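Local coordinates for phosphate-binding protein (Xanthomonas axonopodis pv. citri, PDB 5UB3) that probably works as a periplasmic binding protein that senses a small ligand for a partner diguanylate cyclase, here holding a chloride ion, at residues A[8-13]-A[120-125]; A[61-66]-A[71-76]; A[65-70]-A[91-96]; A[127-132]-A[204-209]; A[165-170]-A[179-184]. One frame throughout, in Å; residues are numbered along the deposited sequence.

How the contacts relate
From the N terminus, loop 8-13 meets 120-125 to close contact 1, joining the two probable lobes. Nested within that long loop, contacts 2 and 3 set out from the same strand: contact 2 folds strand 62-66 against the helix just after it, in the first lobe, and contact 3, sharing Glu65 and Thr66, links the start of that helix to strand 92-100. Contact 4 opens on helix 124-136, after contact 1 closes, and ends at 204-209; contact 5, a helix on a strand of the second lobe, is nested inside it. Contacts 3 and 4, with centres about 9 Å apart, are joined by backbone pairing of 92-100 with 204-209, near the probable lobe crossings.

Contact 1 (A[8-13]-A[120-125])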
# COMPACT_ATOMS: atom_id res chain seq x y z
N GLY A 8 12.20 4.15 -5.81
CA GLY A 8 12.12 3.35 -4.60
C GLY A 8 10.72 2.86 -4.32
O GLY A 8 9.83 3.07 -5.08
N ARG A 9 10.59 2.20 -3.18
CA ARG A 9 9.34 1.91 -2.55
C ARG A 9 9.66 1.48 -1.12
O ARG A 9 10.79 1.12 -0.78
CB ARG A 9 8.55 0.76 -3.24
CG ARG A 9 9.28 -0.58 -3.23
CD ARG A 9 8.32 -1.71 -3.58
NE ARG A 9 7.42 -2.00 -2.47
CZ ARG A 9 6.57 -3.03 -2.44
NH1 ARG A 9 6.51 -3.88 -3.45
NH2 ARG A 9 5.77 -3.20 -1.40
N ILE A 10 8.63 1.49 -0.30
CA ILE A 10 8.69 0.89 1.00
C ILE A 10 8.65 -0.59 0.80
O ILE A 10 7.77 -1.08 0.10
CB ILE A 10 7.48 1.33 1.84
CG1 ILE A 10 7.44 2.89 1.98
CG2 ILE A 10 7.52 0.67 3.20
CD1 ILE A 10 6.10 3.40 2.46
N SER A 11 9.55 -1.31 1.43
CA SER A 11 9.64 -2.70 1.19
C SER A 11 10.06 -3.42 2.43
O SER A 11 11.05 -3.06 3.02
CB SER A 11 10.66 -2.97 0.10
OG SER A 11 10.97 -4.37 -0.02
N ASP A 12 9.38 -4.50 2.73
CA ASP A 12 9.85 -5.46 3.75
C ASP A 12 10.68 -6.59 3.14
O ASP A 12 10.95 -7.55 3.82
CB ASP A 12 8.66 -6.10 4.50
CG ASP A 12 7.59 -6.72 3.55
OD1 ASP A 12 7.77 -6.81 2.30
OD2 ASP A 12 6.51 -7.10 4.07
N ASP A 13 11.04 -6.50 1.87
CA ASP A 13 11.65 -7.64 1.17
C ASP A 13 12.45 -7.14 -0.04
O ASP A 13 12.15 -7.48 -1.18
CB ASP A 13 10.53 -8.58 0.76
CG ASP A 13 11.00 -9.88 0.14
OD1 ASP A 13 12.19 -10.24 0.25
OD2 ASP A 13 10.14 -10.51 -0.51
N ASN A 120 1.60 -4.15 8.74
CA ASN A 120 2.60 -3.27 9.33
C ASN A 120 2.01 -1.89 9.12
O ASN A 120 1.06 -1.77 8.35
CB ASN A 120 3.97 -3.31 8.62
CG ASN A 120 3.86 -3.05 7.13
OD1 ASN A 120 3.42 -1.97 6.65
ND2 ASN A 120 4.20 -4.07 6.37
N ALA A 121 2.62 -0.86 9.71
CA ALA A 121 2.02 0.49 9.75
C ALA A 121 1.96 1.22 8.40
O ALA A 121 1.17 2.17 8.24
CB ALA A 121 2.73 1.33 10.80
N SER A 122 2.75 0.74 7.43
CA SER A 122 2.80 1.29 6.11
C SER A 122 1.77 0.66 5.15
O SER A 122 1.60 1.14 4.01
CB SER A 122 4.27 1.21 5.62
OG SER A 122 5.16 1.77 6.63
N SER A 123 1.00 -0.35 5.60
CA SER A 123 0.10 -1.05 4.70
C SER A 123 -1.24 -0.35 4.58
O SER A 123 -1.88 -0.00 5.57
CB SER A 123 -0.12 -2.47 5.22
OG SER A 123 -1.17 -3.09 4.56
N THR A 124 -1.68 -0.10 3.37
CA THR A 124 -2.98 0.55 3.14
C THR A 124 -4.12 -0.37 3.51
O THR A 124 -4.90 -0.08 4.39
CB THR A 124 -3.15 0.98 1.65
OG1 THR A 124 -2.11 1.89 1.35
CG2 THR A 124 -4.42 1.70 1.43
N SER A 125 -4.20 -1.50 2.82
CA SER A 125 -5.33 -2.37 2.94
C SER A 125 -5.21 -3.25 4.17
O SER A 125 -6.18 -3.90 4.56
CB SER A 125 -5.47 -3.23 1.68
OG SER A 125 -4.34 -4.11 1.52
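Ile10 and Ser122 bring their loops together, with 7.8 Å between Ile10 CA and Ser122 CA; farther along, Asp12 CA and Asn120 CA stand 9.4 Å apart. Segment 8-13 is irregular, while Asn120 to Ser123 form a type I beta turn, closed by Ser123 N donating to Asn120 O, just before helix 124-136. The touch is slight and apolar: Ile10 CG2, which lies opposite the backbone N about the CA-CB bond, reaches Ser122 CB at 4.1 Å. Asp12 OD2 and Asn120 ND2 face each other at 4.5 Å, too long for a bond. Each side is instead stiffened from within. Asn120 OD1 takes a weak bond from Ser122 N, and Arg9 NE gives a bond of 2.8 Å to Ile10 O, arriving 40° above the carbonyl plane. Ile10 N is bonded to Glu65 OE2 on its own side, whereas Ser122 OG bonds to Ala48 N of helix 48-56, on which Ile10 also rests, reinforcing the contact across the gap. In chain order the first loop belongs with strands 4-8 and 62-66, the second with strand 115-118, consistent with two lobes facing each other across a cleft, the arrangement of periplasmic binding proteins, which bind ligands between the lobes.

Contact 2 (A[61-66]-A[71-76]); sequences DWVSET and MLLEQR
Val63 and Glu65, alternate residues of strand 62-66, both turn their CB atoms to the helix that follows directly in sequence, and Leu73 on that helix faces back, its CA 9.9 Å from Val63 CA. The meeting is made by one methyl of Leu73. Its chi2 of 171° stretches CD1 outward from the helix, and CD1 reaches Val63 CG2 at 3.9 Å, the two side chains passing at a slant. The branch that Val63 offers is the one tucked between its own backbone N and carbonyl carbon (chi1 -61°, with CG1 beside the N). From Glu65 it is the aliphatic part that takes part: CG lies 4.3 Å from Leu73 CD1. The polar end bends off elsewhere, OE2 accepting from Ile10 N, so one acidic side chain serves the apolar layer with its stem and the neighbouring loop with its carboxylate. Met51 of helix 48-56 also packs on Val63, while Leu72, on another side of the helix, meets helix 259-277. All three touching residues are buried. A strand running straight into a helix that folds back over its face is a plain alpha/beta unit, here part of the first lobe of the periplasmic binding protein fold.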
# COMPACT_ATOMS: atom_id res chain seq x y z
N ASP A 61 13.86 9.80 -5.35
CA ASP A 61 13.11 10.73 -6.17
C ASP A 61 11.69 10.35 -6.46
O ASP A 61 10.86 11.22 -6.61
CB ASP A 61 13.80 10.91 -7.47
CG ASP A 61 15.19 11.52 -7.30
OD1 ASP A 61 15.29 12.61 -6.73
OD2 ASP A 61 16.16 10.89 -7.74
N TRP A 62 11.42 9.06 -6.59
CA TRP A 62 10.20 8.58 -7.17
C TRP A 62 9.89 7.24 -6.52
O TRP A 62 10.78 6.40 -6.39
CB TRP A 62 10.40 8.47 -8.68
CG TRP A 62 9.45 7.57 -9.42
CD1 TRP A 62 8.12 7.36 -9.18
CD2 TRP A 62 9.78 6.78 -10.55
NE1 TRP A 62 7.60 6.44 -10.07
CE2 TRP A 62 8.59 6.09 -10.95
CE3 TRP A 62 10.95 6.58 -11.28
CZ2 TRP A 62 8.57 5.16 -12.00
CZ3 TRP A 62 10.91 5.67 -12.37
CH2 TRP A 62 9.74 4.98 -12.70
N VAL A 63 8.69 7.12 -6.00
CA VAL A 63 8.23 5.86 -5.44
C VAL A 63 6.89 5.50 -6.05
O VAL A 63 6.11 6.38 -6.39
CB VAL A 63 8.12 5.89 -3.92
CG1 VAL A 63 9.46 6.18 -3.24
CG2 VAL A 63 7.03 6.86 -3.49
N SER A 64 6.61 4.20 -6.14
CA SER A 64 5.34 3.75 -6.59
C SER A 64 4.79 3.02 -5.41
O SER A 64 5.40 2.07 -5.01
CB SER A 64 5.48 2.78 -7.75
OG SER A 64 4.19 2.46 -8.26
N GLU A 65 3.68 3.47 -4.85
CA GLU A 65 3.13 2.98 -3.53
C GLU A 65 1.65 2.85 -3.58
O GLU A 65 0.98 3.51 -4.41
CB GLU A 65 3.39 3.99 -2.43
CG GLU A 65 4.82 4.15 -2.09
CD GLU A 65 5.45 2.94 -1.45
OE1 GLU A 65 4.75 2.04 -1.03
OE2 GLU A 65 6.70 2.95 -1.39
N THR A 66 1.10 2.08 -2.64
CA THR A 66 -0.33 2.07 -2.50
C THR A 66 -0.72 3.40 -1.91
O THR A 66 0.08 4.03 -1.31
CB THR A 66 -0.76 0.94 -1.59
OG1 THR A 66 -0.22 1.21 -0.31
CG2 THR A 66 -0.25 -0.45 -2.16
N MET A 71 0.01 8.57 1.15
CA MET A 71 -0.46 9.66 1.95
C MET A 71 0.37 9.82 3.21
O MET A 71 0.57 10.96 3.62
CB MET A 71 -1.98 9.56 2.23
CG MET A 71 -2.80 9.64 0.95
SD MET A 71 -2.57 11.16 0.05
CE MET A 71 -1.32 10.76 -1.22
N LEU A 72 0.90 8.72 3.78
CA LEU A 72 1.85 8.88 4.88
C LEU A 72 3.02 9.75 4.43
O LEU A 72 3.48 10.65 5.16
CB LEU A 72 2.42 7.54 5.36
CG LEU A 72 1.39 6.63 5.99
CD1 LEU A 72 2.02 5.27 6.26
CD2 LEU A 72 0.91 7.21 7.28
N LEU A 73 3.50 9.49 3.22
CA LEU A 73 4.63 10.25 2.71
C LEU A 73 4.23 11.70 2.46
O LEU A 73 4.95 12.61 2.88
CB LEU A 73 5.20 9.63 1.46
CG LEU A 73 5.65 8.18 1.53
CD1 LEU A 73 5.99 7.66 0.14
CD2 LEU A 73 6.81 8.03 2.50
N GLU A 74 3.10 11.93 1.80
CA GLU A 74 2.64 13.32 1.56
C GLU A 74 2.43 14.07 2.87
O GLU A 74 2.80 15.23 2.98
CB GLU A 74 1.36 13.37 0.73
CG GLU A 74 1.05 14.75 0.20
CD GLU A 74 -0.17 14.79 -0.69
OE1 GLU A 74 -0.15 15.41 -1.76
OE2 GLU A 74 -1.17 14.28 -0.24
N GLN A 75 1.87 13.41 3.88
CA GLN A 75 1.60 14.08 5.17
C GLN A 75 2.83 14.55 5.89
O GLN A 75 2.82 15.60 6.49
CB GLN A 75 0.84 13.18 6.11
CG GLN A 75 -0.58 13.01 5.71
CD GLN A 75 -1.24 11.87 6.46
OE1 GLN A 75 -0.66 11.27 7.41
NE2 GLN A 75 -2.49 11.59 6.09
N ARG A 76 3.87 13.75 5.82
CA ARG A 76 5.15 14.15 6.32
C ARG A 76 5.83 15.19 5.42
O ARG A 76 6.92 15.59 5.73
CB ARG A 76 6.05 12.93 6.54
CG ARG A 76 5.50 11.99 7.59
CD ARG A 76 6.39 10.79 7.69
NE ARG A 76 6.12 10.05 8.91
CZ ARG A 76 5.29 9.02 9.03
NH1 ARG A 76 4.61 8.53 7.99
NH2 ARG A 76 5.16 8.45 10.22

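Contact 3 (A[65-70]-A[91-96])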
# COMPACT_ATOMS: atom_id res chain seq x y z
N GLU A 65 3.68 3.47 -4.85
CA GLU A 65 3.13 2.98 -3.53
C GLU A 65 1.65 2.85 -3.58
O GLU A 65 0.98 3.51 -4.41
CB GLU A 65 3.39 3.99 -2.43
CG GLU A 65 4.82 4.15 -2.09
CD GLU A 65 5.45 2.94 -1.45
OE1 GLU A 65 4.75 2.04 -1.03
OE2 GLU A 65 6.70 2.95 -1.39
N THR A 66 1.10 2.08 -2.64
CA THR A 66 -0.33 2.07 -2.50
C THR A 66 -0.72 3.40 -1.91
O THR A 66 0.08 4.03 -1.31
CB THR A 66 -0.76 0.94 -1.59
OG1 THR A 66 -0.22 1.21 -0.31
CG2 THR A 66 -0.25 -0.45 -2.16
N THR A 67 -1.95 3.81 -2.10
CA THR A 67 -2.34 5.16 -1.78
C THR A 67 -2.26 5.58 -0.32
O THR A 67 -1.98 6.72 -0.06
CB THR A 67 -3.73 5.42 -2.34
OG1 THR A 67 -4.59 4.37 -1.96
CG2 THR A 67 -3.65 5.49 -3.84
N GLY A 68 -2.54 4.69 0.62
CA GLY A 68 -2.36 4.98 2.02
C GLY A 68 -0.92 5.32 2.39
O GLY A 68 -0.66 6.34 3.03
N ALA A 69 0.02 4.44 2.07
CA ALA A 69 1.46 4.69 2.24
C ALA A 69 1.84 5.97 1.61
O ALA A 69 2.64 6.77 2.11
CB ALA A 69 2.28 3.55 1.66
N ALA A 70 1.27 6.18 0.44
CA ALA A 70 1.56 7.42 -0.29
C ALA A 70 1.18 8.63 0.53
O ALA A 70 1.91 9.61 0.57
CB ALA A 70 0.86 7.45 -1.64
N ARG A 91 -8.08 0.02 -10.95
CA ARG A 91 -7.74 1.30 -10.42
C ARG A 91 -7.94 1.43 -8.92
O ARG A 91 -7.29 2.28 -8.32
CB ARG A 91 -8.65 2.30 -11.04
CG ARG A 91 -8.36 2.54 -12.50
CD ARG A 91 -9.10 3.83 -12.74
NE ARG A 91 -9.08 4.28 -14.08
CZ ARG A 91 -9.86 5.28 -14.48
NH1 ARG A 91 -10.65 5.91 -13.60
NH2 ARG A 91 -9.80 5.69 -15.74
N ASP A 92 -8.91 0.67 -8.38
CA ASP A 92 -9.33 0.77 -6.98
C ASP A 92 -9.10 -0.53 -6.27
O ASP A 92 -8.95 -1.61 -6.88
CB ASP A 92 -10.83 1.10 -6.86
CG ASP A 92 -11.17 2.55 -7.16
OD1 ASP A 92 -10.30 3.39 -7.53
OD2 ASP A 92 -12.37 2.90 -6.95
N PHE A 93 -9.07 -0.44 -4.96
CA PHE A 93 -9.23 -1.61 -4.15
C PHE A 93 -9.91 -1.27 -2.82
O PHE A 93 -10.13 -0.11 -2.54
CB PHE A 93 -7.90 -2.35 -4.04
CG PHE A 93 -6.84 -1.69 -3.17
CD1 PHE A 93 -6.92 -0.38 -2.71
CD2 PHE A 93 -5.73 -2.46 -2.82
CE1 PHE A 93 -5.93 0.17 -1.92
CE2 PHE A 93 -4.71 -1.92 -2.03
CZ PHE A 93 -4.82 -0.61 -1.57
N HIS A 94 -10.17 -2.28 -2.00
CA HIS A 94 -10.75 -2.07 -0.69
C HIS A 94 -10.28 -3.13 0.24
O HIS A 94 -9.70 -4.08 -0.20
CB HIS A 94 -12.28 -2.02 -0.69
CG HIS A 94 -12.93 -3.25 -1.21
ND1 HIS A 94 -13.15 -3.46 -2.54
CD2 HIS A 94 -13.43 -4.32 -0.56
CE1 HIS A 94 -13.79 -4.61 -2.70
NE2 HIS A 94 -13.95 -5.15 -1.51
N THR A 95 -10.53 -2.89 1.53
CA THR A 95 -10.18 -3.85 2.57
C THR A 95 -11.36 -4.75 2.85
O THR A 95 -12.51 -4.30 2.86
CB THR A 95 -9.63 -3.14 3.79
OG1 THR A 95 -8.31 -2.67 3.45
CG2 THR A 95 -9.52 -4.12 4.95
N LEU A 96 -11.07 -6.03 3.01
CA LEU A 96 -12.04 -6.96 3.54
C LEU A 96 -11.57 -7.54 4.86
O LEU A 96 -10.36 -7.72 5.11
CB LEU A 96 -12.41 -8.01 2.53
CG LEU A 96 -11.37 -8.79 1.75
CD1 LEU A 96 -10.77 -9.76 2.73
CD2 LEU A 96 -11.93 -9.53 0.52
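The Phe93 ring meets two threonines at its CE1-CZ border. Thr66 CB comes to 4.3 Å from CZ, and Thr67 OG1 to 4.4 Å from CE1; both approach obliquely. Phe93 has its ring set between its own backbone N and carbonyl carbon (chi1 72°), which carries it off the strand toward the start of helix 67-75. The backbones stay well apart, with 9.8 Å from Thr66 CA to Phe93 CA, and the ring spans the gap. Thr124 and Ser125 of helix 124-136, Val209, Asn183 and Val184 also pack against this ring, which is buried. Strand 92-100 appears to run from the first lobe into the second, and Phe93 pairs by backbone with Val209, where the chain returns; a pair of such extended crossings is consistent with the hinge of many periplasmic binding proteins, and the ring lies beside it. Both hydroxyls have polar partners: Thr66 OG1 is hydrogen-bonded to Thr124 OG1, and Thr67 OG1 to Pro210 O. Thr66 occupies the N-cap position of the helix without a capping bond from its side chain, and its carbonyl takes the first-turn bond, Ala70 N to Thr66 O at 3.0 Å. Thr124 OG1 comes in at the same helix start, with weak bonds from Gly68 N and Ala69 N, so a hydroxyl from helix 124-136 meets backbone N-H groups there.

Contact 4 (A[127-132]-A[204-209]); sequences YLLPML and HRTAPV
Leu129 on helix 124-136 meets the chain 204-209 at two points, Thr206 and Val209, as that chain leaves strand 200-205. At the beginning His204 still pairs by backbone with Phe97, and its NE2 bonds to Glu133 OE2 on the next turn of the same helix. Thr206 is the nearest in backbone, its CA 7.5 Å from Leu129 CA, and its OG1 lies 4.3 Å from Leu129 CD1, a contact of van der Waals kind. That hydroxyl has polar work of its own: it takes a bond from Thr95 N and donates to Ala207 O at 3.1 Å, from 39° above the carbonyl plane, which ties the bend of the chain to itself. The chain then passes through Ala207 to Pro208, whose CB is directed away from the helix. Val209 turns back in. Its CG2, the methyl wedged between backbone N and carbonyl carbon, touches Leu129 CD1 at 4.0 Å, the two side chains sliding past one another in opposite directions. Leu129 CD1 is thus shared by Thr206 and Val209, and Leu268 of helix 259-277 also packs on this leucine. One residue farther along, Pro130 lacks an N-H for the preceding turn, and the helix kinks there. The contact seats the N-terminal part of helix 124-136 against a chain that probably crosses back toward the first lobe, consistent with the hinge of a two-lobed periplasmic binding protein.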
# COMPACT_ATOMS: atom_id res chain seq x y z
N TYR A 127 -3.57 -2.22 7.18
CA TYR A 127 -3.46 -1.48 8.44
C TYR A 127 -4.29 -0.23 8.41
O TYR A 127 -5.19 -0.02 9.21
CB TYR A 127 -1.97 -1.13 8.77
CG TYR A 127 -1.81 -0.37 10.01
CD1 TYR A 127 -1.90 -1.00 11.24
CD2 TYR A 127 -1.58 0.99 9.98
CE1 TYR A 127 -1.73 -0.28 12.42
CE2 TYR A 127 -1.42 1.71 11.13
CZ TYR A 127 -1.51 1.09 12.34
OH TYR A 127 -1.37 1.82 13.47
N LEU A 128 -4.00 0.63 7.46
CA LEU A 128 -4.60 1.97 7.49
C LEU A 128 -6.06 1.86 7.29
O LEU A 128 -6.81 2.38 8.08
CB LEU A 128 -3.95 2.90 6.46
CG LEU A 128 -2.49 3.22 6.78
CD1 LEU A 128 -1.72 3.77 5.57
CD2 LEU A 128 -2.27 4.10 8.01
N LEU A 129 -6.49 1.23 6.22
CA LEU A 129 -7.93 1.10 5.95
C LEU A 129 -8.69 0.37 7.01
O LEU A 129 -9.70 0.87 7.46
CB LEU A 129 -8.25 0.50 4.58
CG LEU A 129 -7.71 1.32 3.40
CD1 LEU A 129 -8.22 0.68 2.10
CD2 LEU A 129 -8.13 2.78 3.48
N PRO A 130 -8.19 -0.82 7.42
CA PRO A 130 -8.98 -1.45 8.49
C PRO A 130 -9.02 -0.64 9.80
O PRO A 130 -10.06 -0.63 10.46
CB PRO A 130 -8.29 -2.78 8.72
CG PRO A 130 -6.95 -2.69 8.06
CD PRO A 130 -7.17 -1.72 6.90
N MET A 131 -7.92 -0.01 10.20
CA MET A 131 -7.94 0.76 11.43
C MET A 131 -8.90 1.94 11.28
O MET A 131 -9.63 2.28 12.20
CB MET A 131 -6.56 1.33 11.82
CG MET A 131 -5.60 0.32 12.37
SD MET A 131 -6.22 -0.47 13.87
CE MET A 131 -5.14 0.28 15.06
N LEU A 132 -8.89 2.57 10.12
CA LEU A 132 -9.81 3.66 9.87
C LEU A 132 -11.23 3.16 10.05
O LEU A 132 -12.03 3.84 10.66
CB LEU A 132 -9.64 4.24 8.45
CG LEU A 132 -10.56 5.36 8.09
CD1 LEU A 132 -10.39 6.48 9.10
CD2 LEU A 132 -10.22 5.79 6.67
N HIS A 204 -16.87 -8.08 6.43
CA HIS A 204 -17.02 -6.67 6.24
C HIS A 204 -16.16 -6.22 5.08
O HIS A 204 -15.07 -6.78 4.83
CB HIS A 204 -16.58 -5.93 7.47
CG HIS A 204 -16.83 -4.46 7.39
ND1 HIS A 204 -18.05 -3.90 7.71
CD2 HIS A 204 -16.04 -3.44 6.96
CE1 HIS A 204 -17.98 -2.59 7.54
NE2 HIS A 204 -16.79 -2.29 7.06
N ARG A 205 -16.64 -5.19 4.41
CA ARG A 205 -15.88 -4.59 3.29
C ARG A 205 -15.84 -3.11 3.51
O ARG A 205 -16.86 -2.56 3.86
CB ARG A 205 -16.59 -4.90 1.93
CG ARG A 205 -16.51 -6.35 1.52
CD ARG A 205 -17.16 -6.63 0.18
NE ARG A 205 -16.95 -8.03 -0.24
CZ ARG A 205 -16.11 -8.47 -1.21
NH1 ARG A 205 -15.40 -7.66 -1.97
NH2 ARG A 205 -16.03 -9.78 -1.49
N THR A 206 -14.68 -2.46 3.27
CA THR A 206 -14.59 -1.03 3.30
C THR A 206 -14.96 -0.47 1.94
O THR A 206 -15.11 -1.21 0.97
CB THR A 206 -13.18 -0.52 3.68
OG1 THR A 206 -12.25 -0.75 2.62
CG2 THR A 206 -12.67 -1.21 4.98
N ALA A 207 -15.07 0.85 1.90
CA ALA A 207 -15.29 1.60 0.63
C ALA A 207 -14.02 1.50 -0.18
O ALA A 207 -12.93 1.38 0.41
CB ALA A 207 -15.62 3.08 0.92
N PRO A 208 -14.13 1.58 -1.50
CA PRO A 208 -12.90 1.47 -2.31
C PRO A 208 -12.17 2.77 -2.32
O PRO A 208 -12.76 3.80 -2.08
CB PRO A 208 -13.42 1.12 -3.70
CG PRO A 208 -14.73 1.83 -3.73
CD PRO A 208 -15.31 1.57 -2.35
N VAL A 209 -10.87 2.69 -2.53
CA VAL A 209 -10.03 3.87 -2.71
C VAL A 209 -9.19 3.59 -3.93
O VAL A 209 -9.04 2.44 -4.30
CB VAL A 209 -9.13 4.12 -1.45
CG1 VAL A 209 -9.97 4.41 -0.20
CG2 VAL A 209 -8.23 2.94 -1.23

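Contact 5 (A[165-170]-A[179-184])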
# COMPACT_ATOMS: atom_id res chain seq x y z
N LEU A 165 0.42 -13.25 3.97
CA LEU A 165 0.22 -14.68 4.14
C LEU A 165 0.06 -14.97 5.60
O LEU A 165 -0.76 -15.80 5.99
CB LEU A 165 1.42 -15.47 3.60
CG LEU A 165 1.36 -17.00 3.74
CD1 LEU A 165 0.06 -17.59 3.23
CD2 LEU A 165 2.54 -17.65 3.02
N ASN A 166 0.84 -14.29 6.43
CA ASN A 166 0.67 -14.44 7.89
C ASN A 166 -0.71 -14.03 8.39
O ASN A 166 -1.29 -14.69 9.24
CB ASN A 166 1.78 -13.70 8.64
CG ASN A 166 3.11 -14.46 8.64
OD1 ASN A 166 3.26 -15.56 8.10
ND2 ASN A 166 4.08 -13.86 9.28
N VAL A 167 -1.27 -12.95 7.87
CA VAL A 167 -2.64 -12.60 8.25
C VAL A 167 -3.54 -13.81 7.97
O VAL A 167 -4.31 -14.24 8.80
CB VAL A 167 -3.13 -11.40 7.45
CG1 VAL A 167 -4.58 -11.14 7.72
CG2 VAL A 167 -2.32 -10.17 7.80
N ALA A 168 -3.47 -14.35 6.75
CA ALA A 168 -4.32 -15.46 6.39
C ALA A 168 -3.98 -16.67 7.29
O ALA A 168 -4.85 -17.27 7.88
CB ALA A 168 -4.12 -15.78 4.92
N ALA A 169 -2.70 -16.95 7.45
CA ALA A 169 -2.26 -18.11 8.24
C ALA A 169 -2.63 -18.08 9.70
O ALA A 169 -3.07 -19.08 10.25
CB ALA A 169 -0.77 -18.31 8.09
N PHE A 170 -2.48 -16.92 10.35
CA PHE A 170 -2.84 -16.80 11.78
C PHE A 170 -4.30 -16.96 12.01
O PHE A 170 -4.70 -17.51 13.01
CB PHE A 170 -2.42 -15.44 12.40
CG PHE A 170 -1.00 -15.40 12.85
CD1 PHE A 170 0.02 -15.40 11.94
CD2 PHE A 170 -0.70 -15.34 14.19
CE1 PHE A 170 1.33 -15.37 12.36
CE2 PHE A 170 0.61 -15.30 14.62
CZ PHE A 170 1.62 -15.31 13.70
N GLY A 179 -8.94 -11.30 10.12
CA GLY A 179 -7.87 -10.85 9.30
C GLY A 179 -8.32 -9.72 8.40
O GLY A 179 -9.50 -9.63 8.12
N ALA A 180 -7.38 -8.83 8.02
CA ALA A 180 -7.69 -7.77 7.06
C ALA A 180 -6.74 -7.92 5.89
O ALA A 180 -5.57 -8.06 6.08
CB ALA A 180 -7.58 -6.42 7.67
N LEU A 181 -7.29 -7.94 4.68
CA LEU A 181 -6.50 -7.93 3.43
C LEU A 181 -7.26 -7.14 2.37
O LEU A 181 -8.47 -6.92 2.55
CB LEU A 181 -6.35 -9.33 2.93
CG LEU A 181 -5.46 -10.31 3.66
CD1 LEU A 181 -5.55 -11.65 2.97
CD2 LEU A 181 -4.02 -9.87 3.63
N SER A 182 -6.60 -6.78 1.25
CA SER A 182 -7.32 -6.13 0.14
C SER A 182 -8.18 -7.19 -0.57
O SER A 182 -7.91 -8.39 -0.53
CB SER A 182 -6.38 -5.52 -0.94
OG SER A 182 -5.89 -6.56 -1.74
N ASN A 183 -9.18 -6.71 -1.27
CA ASN A 183 -10.00 -7.57 -2.09
C ASN A 183 -9.19 -8.23 -3.16
O ASN A 183 -9.49 -9.30 -3.55
CB ASN A 183 -11.12 -6.77 -2.70
CG ASN A 183 -10.62 -5.69 -3.64
OD1 ASN A 183 -9.76 -4.87 -3.32
ND2 ASN A 183 -11.16 -5.72 -4.83
N VAL A 184 -8.11 -7.60 -3.59
CA VAL A 184 -7.23 -8.20 -4.60
C VAL A 184 -6.39 -9.32 -4.01
O VAL A 184 -6.22 -10.42 -4.60
CB VAL A 184 -6.30 -7.15 -5.20
CG1 VAL A 184 -5.44 -7.78 -6.30
CG2 VAL A 184 -7.11 -6.00 -5.74
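Val167 reaches from helix 164-172 onto strand 178-182, and its CB already meets the strand, standing 4.2 Å from Leu181 CD2. Beyond CB the side chain forks. CG1, opposite the backbone N (chi1 174°), goes to the strand backbone: it lies 3.7 Å from Gly179 CA and 3.6 Å from both Ala180 N and Ala180 O. CG2 takes the place beside the backbone N. Val161, Ala117 and Phe98 also pack on this valine. Gly179 has no side chain to fill the space that CG1 uses, and the backbones come correspondingly close, 5.6 Å from Val167 CA to Gly179 CA. The helix axis passes 7.9 Å from the strand axis, the two running roughly antiparallel at 143°. In chain order the helix sits between strands 156-160 and 178-182, each parallel to strand 115-118, so it fits the connection of a beta-alpha-beta crossover in the second lobe of a periplasmic binding protein. Leu181 joins from the same side of the strand as Val167 approaches, and its side chain also rests on Phe98 of the neighbouring strand 92-100. Ala180, between them, has its CB turned away, where it packs on Pro130 and Leu118. Farther along, Ser182 takes the N-cap position before the short, weakly bonded helix that begins at about 183, its OG bonding to Asp185 N.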